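Local coordinates for protein antisigma-factor antagonist, STAS (Rhodobacter sphaeroides, PDB 3OIZ) that probably belongs to a SulP-type membrane anion transporter, related to sulfate transporters, of which this STAS domain is the likely regulatory part, at residues L65-A68 with V69-F72; A29-E32 with D33-A37. All coordinates share one frame; numbering follows the deposited sequence.

Contact 1 of 2, residues L65-A68 with V69-F72; sequences LDMA and VLKF
Val-69 N donates to Leu-65 O at 2.9 Å through a nearly straight bond (N-H...O 173°), one turn along helix 59-74 of the STAS domain. With CG1 of Val-69 anti to its own backbone N (chi1 170°), CG2 is left beside that N and rests 3.4 Å from Leu-65 O, so the same carbonyl accepts the amide and is covered by the methyl. The valine then faces Ile-49, Val-79 and Ile-81 on the sheet.

Ala-68 takes part mostly through its backbone. Its O receives Phe-72 N at 3.0 Å, and Phe-72 CD2 lies 3.3 Å from that oxygen, the ring standing obliquely to it. Beyond the helix, the small methyl of Ala-68 touches Phe-40, whose ring also meets that of Phe-72.

Met-67, a selenomethionine, lies on the outer flank. Its O accepts Lys-71 N at 2.8 Å, while the lysine CG covers this oxygen from 3.3 Å. Further out the two side chains cross at a slant, Met-67 CG coming 4.0 Å from Lys-71 CD. The methionine leaves the backbone with CG anti to N (chi1 -176°), then bends at chi2, which brings SE to 4.3 Å from Leu-70 CD2; a further bend about CG-SE sets only the methyl. Helix 31-36 covers part of this flank.

Asp-66 O is likewise bonded to Leu-70 N, which completes four consecutive i to i+4 bonds. The four carbonyls of 65-68 and the four amides of 69-72 are thus paired with one another, and what reaches the sheet and helix 31-36 is largely hydrocarbon, leaving those outer contacts to apolar packing.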
loop_
_atom_site.group_PDB
_atom_site.type_symbol
_atom_site.label_atom_id
_atom_site.label_comp_id
_atom_site.label_asym_id
_atom_site.label_seq_id
_atom_site.Cartn_x
_atom_site.Cartn_y
_atom_site.Cartn_z
ATOM N N LEU A 65 -6.371 0.385 1.778
ATOM C CA LEU A 65 -5.528 0.080 0.606
ATOM C C LEU A 65 -6.156 0.688 -0.660
ATOM O O LEU A 65 -5.458 1.310 -1.504
ATOM C CB LEU A 65 -5.370 -1.447 0.488
ATOM C CG LEU A 65 -4.608 -1.976 -0.738
ATOM C CD1 LEU A 65 -3.178 -1.425 -0.824
ATOM C CD2 LEU A 65 -4.620 -3.543 -0.649
ATOM N N ASP A 66 -7.470 0.512 -0.793
ATOM C CA ASP A 66 -8.184 1.026 -1.984
ATOM C C ASP A 66 -8.017 2.551 -2.049
ATOM O O ASP A 66 -7.856 3.130 -3.144
ATOM C CB ASP A 66 -9.661 0.691 -1.912
ATOM C CG ASP A 66 -9.959 -0.795 -2.136
ATOM O OD1 ASP A 66 -9.053 -1.561 -2.567
ATOM O OD2 ASP A 66 -11.135 -1.187 -1.853
HETATM N N MSE A 67 -8.102 3.206 -0.891
HETATM C CA MSE A 67 -7.941 4.656 -0.835
HETATM C C MSE A 67 -6.522 5.086 -1.226
HETATM O O MSE A 67 -6.356 6.107 -1.921
HETATM C CB MSE A 67 -8.339 5.203 0.552
HETATM C CG MSE A 67 -8.287 6.730 0.661
HETATM SE SE MSE A 67 -9.534 7.598 -0.550
HETATM C CE MSE A 67 -11.103 7.366 0.550
ATOM N N ALA A 68 -5.505 4.325 -0.782
ATOM C CA ALA A 68 -4.128 4.664 -1.126
ATOM C C ALA A 68 -3.996 4.547 -2.656
ATOM O O ALA A 68 -3.409 5.429 -3.324
ATOM C CB ALA A 68 -3.160 3.727 -0.448
ATOM N N VAL A 69 -4.528 3.451 -3.214
ATOM C CA VAL A 69 -4.538 3.282 -4.669
ATOM C C VAL A 69 -5.227 4.460 -5.380
ATOM O O VAL A 69 -4.659 5.051 -6.344
ATOM C CB VAL A 69 -5.203 1.952 -5.069
ATOM C CG1 VAL A 69 -5.431 1.920 -6.611
ATOM C CG2 VAL A 69 -4.302 0.744 -4.604
ATOM N N LEU A 70 -6.433 4.801 -4.920
ATOM C CA LEU A 70 -7.174 5.895 -5.529
ATOM C C LEU A 70 -6.381 7.209 -5.468
ATOM O O LEU A 70 -6.324 7.938 -6.470
ATOM C CB LEU A 70 -8.530 6.075 -4.822
ATOM C CG LEU A 70 -9.438 7.174 -5.381
ATOM C CD1 LEU A 70 -9.665 6.956 -6.891
ATOM C CD2 LEU A 70 -10.750 7.149 -4.654
ATOM N N LYS A 71 -5.753 7.492 -4.311
ATOM C CA LYS A 71 -4.995 8.739 -4.155
ATOM C C LYS A 71 -3.793 8.848 -5.080
ATOM O O LYS A 71 -3.541 9.947 -5.647
ATOM C CB LYS A 71 -4.581 8.972 -2.697
ATOM C CG LYS A 71 -5.803 9.359 -1.827
ATOM C CD LYS A 71 -5.484 9.440 -0.339
ATOM C CE LYS A 71 -4.483 10.496 -0.054
ATOM N NZ LYS A 71 -5.124 11.650 0.621
ATOM N N PHE A 72 -3.059 7.739 -5.251
ATOM C CA PHE A 72 -1.999 7.696 -6.283
ATOM C C PHE A 72 -2.539 7.886 -7.678
ATOM O O PHE A 72 -1.952 8.655 -8.461
ATOM C CB PHE A 72 -1.192 6.402 -6.214
ATOM C CG PHE A 72 -0.152 6.402 -5.131
ATOM C CD1 PHE A 72 0.900 7.334 -5.146
ATOM C CD2 PHE A 72 -0.188 5.457 -4.146
ATOM C CE1 PHE A 72 1.896 7.293 -4.163
ATOM C CE2 PHE A 72 0.803 5.425 -3.138
ATOM C CZ PHE A 72 1.830 6.330 -3.151
#

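Contact 2 of 2, residues A29-E32 with D33-A37; sequences ASVE and DFMAA
Phe-34 N bonds to Ser-30 O at 2.9 Å, opening the short helix 31-36 of the STAS domain with Ser-30 at its N-cap position. Two more i to i+4 bonds follow: Met-35 N to Val-31 O, with an N-H...O angle of 170°, and Ala-36 N to Glu-32 O, longer at 3.1 Å and more bent at 149°. The serine side chain makes no capping bond to the helix; its OG is hydrogen-bonded instead to Phe-27 O, just before the segment.

Among the charged groups, Asp-33 has CG anti to its own carbonyl carbon (chi1 -50°), which folds the carboxylate back over the preceding turn and brings OD2 within 3.6 Å of Ser-30 CA. That oxygen is hydrogen-bonded to the amino group of Ser-1, which appears to be a residue of the construct. With an alanine here, Ser-1 N is likely to lose its carboxylate mate and the Ser-30 backbone part of its cover. Glu-32 extends another way, its OE1 6.3 Å from Asp-33 OD2; two acids in the first turn probably suit the positive end of the helix dipole.

Van der Waals contacts of side-chain carbon surround the Val-31 carbonyl: its O sits at the edge of the Phe-34 ring, near the ring plane, and 3.4 Å from Met-35 CG. The apolar contacts involve mainly Phe-34, Val-31 and Met-35. Phe-34 meets Phe-38 edge-to-face and also touches Ala-64 and Phe-5, the latter shared with Asp-33. Met-35, a selenomethionine bent about both CB-CG and CG-SE, reaches helix 59-74; nearer its root, its CG lies 4.4 Å from Val-31 CG1.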
loop_
_atom_site.group_PDB
_atom_site.type_symbol
_atom_site.label_atom_id
_atom_site.label_comp_id
_atom_site.label_asym_id
_atom_site.label_seq_id
_atom_site.Cartn_x
_atom_site.Cartn_y
_atom_site.Cartn_z
ATOM N N ALA A 29 -7.361 -0.507 13.276
ATOM C CA ALA A 29 -6.732 0.355 14.227
ATOM C C ALA A 29 -5.487 1.081 13.708
ATOM O O ALA A 29 -5.109 2.137 14.272
ATOM C CB ALA A 29 -6.453 -0.394 15.519
ATOM N N SER A 30 -4.852 0.555 12.661
ATOM C CA SER A 30 -3.632 1.178 12.132
ATOM C C SER A 30 -3.813 1.831 10.760
ATOM O O SER A 30 -2.833 2.119 10.063
ATOM C CB SER A 30 -2.512 0.157 12.071
ATOM O OG SER A 30 -2.884 -0.923 11.249
ATOM N N VAL A 31 -5.057 2.092 10.379
ATOM C CA VAL A 31 -5.328 2.666 9.058
ATOM C C VAL A 31 -4.595 4.011 8.874
ATOM O O VAL A 31 -3.974 4.245 7.824
ATOM C CB VAL A 31 -6.855 2.827 8.830
ATOM C CG1 VAL A 31 -7.140 3.865 7.756
ATOM C CG2 VAL A 31 -7.453 1.477 8.461
ATOM N N GLU A 32 -4.627 4.877 9.890
ATOM C CA GLU A 32 -3.981 6.189 9.725
ATOM C C GLU A 32 -2.462 6.046 9.558
ATOM O O GLU A 32 -1.866 6.722 8.734
ATOM C CB GLU A 32 -4.330 7.132 10.879
ATOM C CG GLU A 32 -5.809 7.597 10.905
ATOM C CD GLU A 32 -6.151 8.397 12.186
ATOM O OE1 GLU A 32 -5.249 9.081 12.753
ATOM O OE2 GLU A 32 -7.332 8.342 12.634
ATOM N N ASP A 33 -1.856 5.120 10.300
ATOM C CA ASP A 33 -0.429 4.852 10.151
ATOM C C ASP A 33 -0.121 4.308 8.775
ATOM O O ASP A 33 0.897 4.680 8.158
ATOM C CB ASP A 33 0.032 3.849 11.218
ATOM C CG ASP A 33 -0.415 4.248 12.606
ATOM O OD1 ASP A 33 0.420 4.832 13.297
ATOM O OD2 ASP A 33 -1.603 3.998 13.015
ATOM N N PHE A 34 -0.991 3.415 8.286
ATOM C CA PHE A 34 -0.817 2.856 6.946
ATOM C C PHE A 34 -0.839 3.983 5.885
ATOM O O PHE A 34 0.028 4.040 4.990
ATOM C CB PHE A 34 -1.907 1.800 6.713
ATOM C CG PHE A 34 -1.953 1.284 5.321
ATOM C CD1 PHE A 34 -1.111 0.237 4.918
ATOM C CD2 PHE A 34 -2.870 1.811 4.413
ATOM C CE1 PHE A 34 -1.156 -0.249 3.572
ATOM C CE2 PHE A 34 -2.938 1.329 3.104
ATOM C CZ PHE A 34 -2.097 0.293 2.674
HETATM N N MSE A 35 -1.842 4.854 5.947
HETATM C CA MSE A 35 -1.924 5.986 4.997
HETATM C C MSE A 35 -0.682 6.876 5.026
HETATM O O MSE A 35 -0.184 7.281 3.965
HETATM C CB MSE A 35 -3.188 6.839 5.233
HETATM C CG MSE A 35 -4.502 6.074 5.041
HETATM SE SE MSE A 35 -4.708 5.193 3.343
HETATM C CE MSE A 35 -4.916 6.746 2.249
ATOM N N ALA A 36 -0.144 7.113 6.224
ATOM C CA ALA A 36 0.984 8.000 6.398
ATOM C C ALA A 36 2.263 7.434 5.814
ATOM O O ALA A 36 3.267 8.178 5.679
ATOM C CB ALA A 36 1.176 8.271 7.847
ATOM N N ALA A 37 2.244 6.135 5.491
ATOM C CA ALA A 37 3.417 5.493 4.877
ATOM C C ALA A 37 3.696 5.933 3.431
ATOM O O ALA A 37 4.817 5.757 2.925
ATOM C CB ALA A 37 3.315 3.993 4.957
#

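Overall arrangement
From the N terminus, strands 5-11, 17-23 and 25-26 come first; contact 2 follows, and strands 46-51 and 54-56 lie between it and contact 1. Each contact joins neighbouring turns of one helix and closes no long loop; the two stand in series, neither nested nor crossing, their centres 12 Å apart. They nevertheless touch in space: the Met-35 methyl CE packs 3.7 Å from Met-67 CG and 3.8 Å from Lys-71 CD, and the Phe-34 ring reaches Leu-65. The two helices pack side by side, helix 31-36 touching edge strand 5-11 and helix 59-74 lying on strand 46-51 and the other edge strand, 78-82.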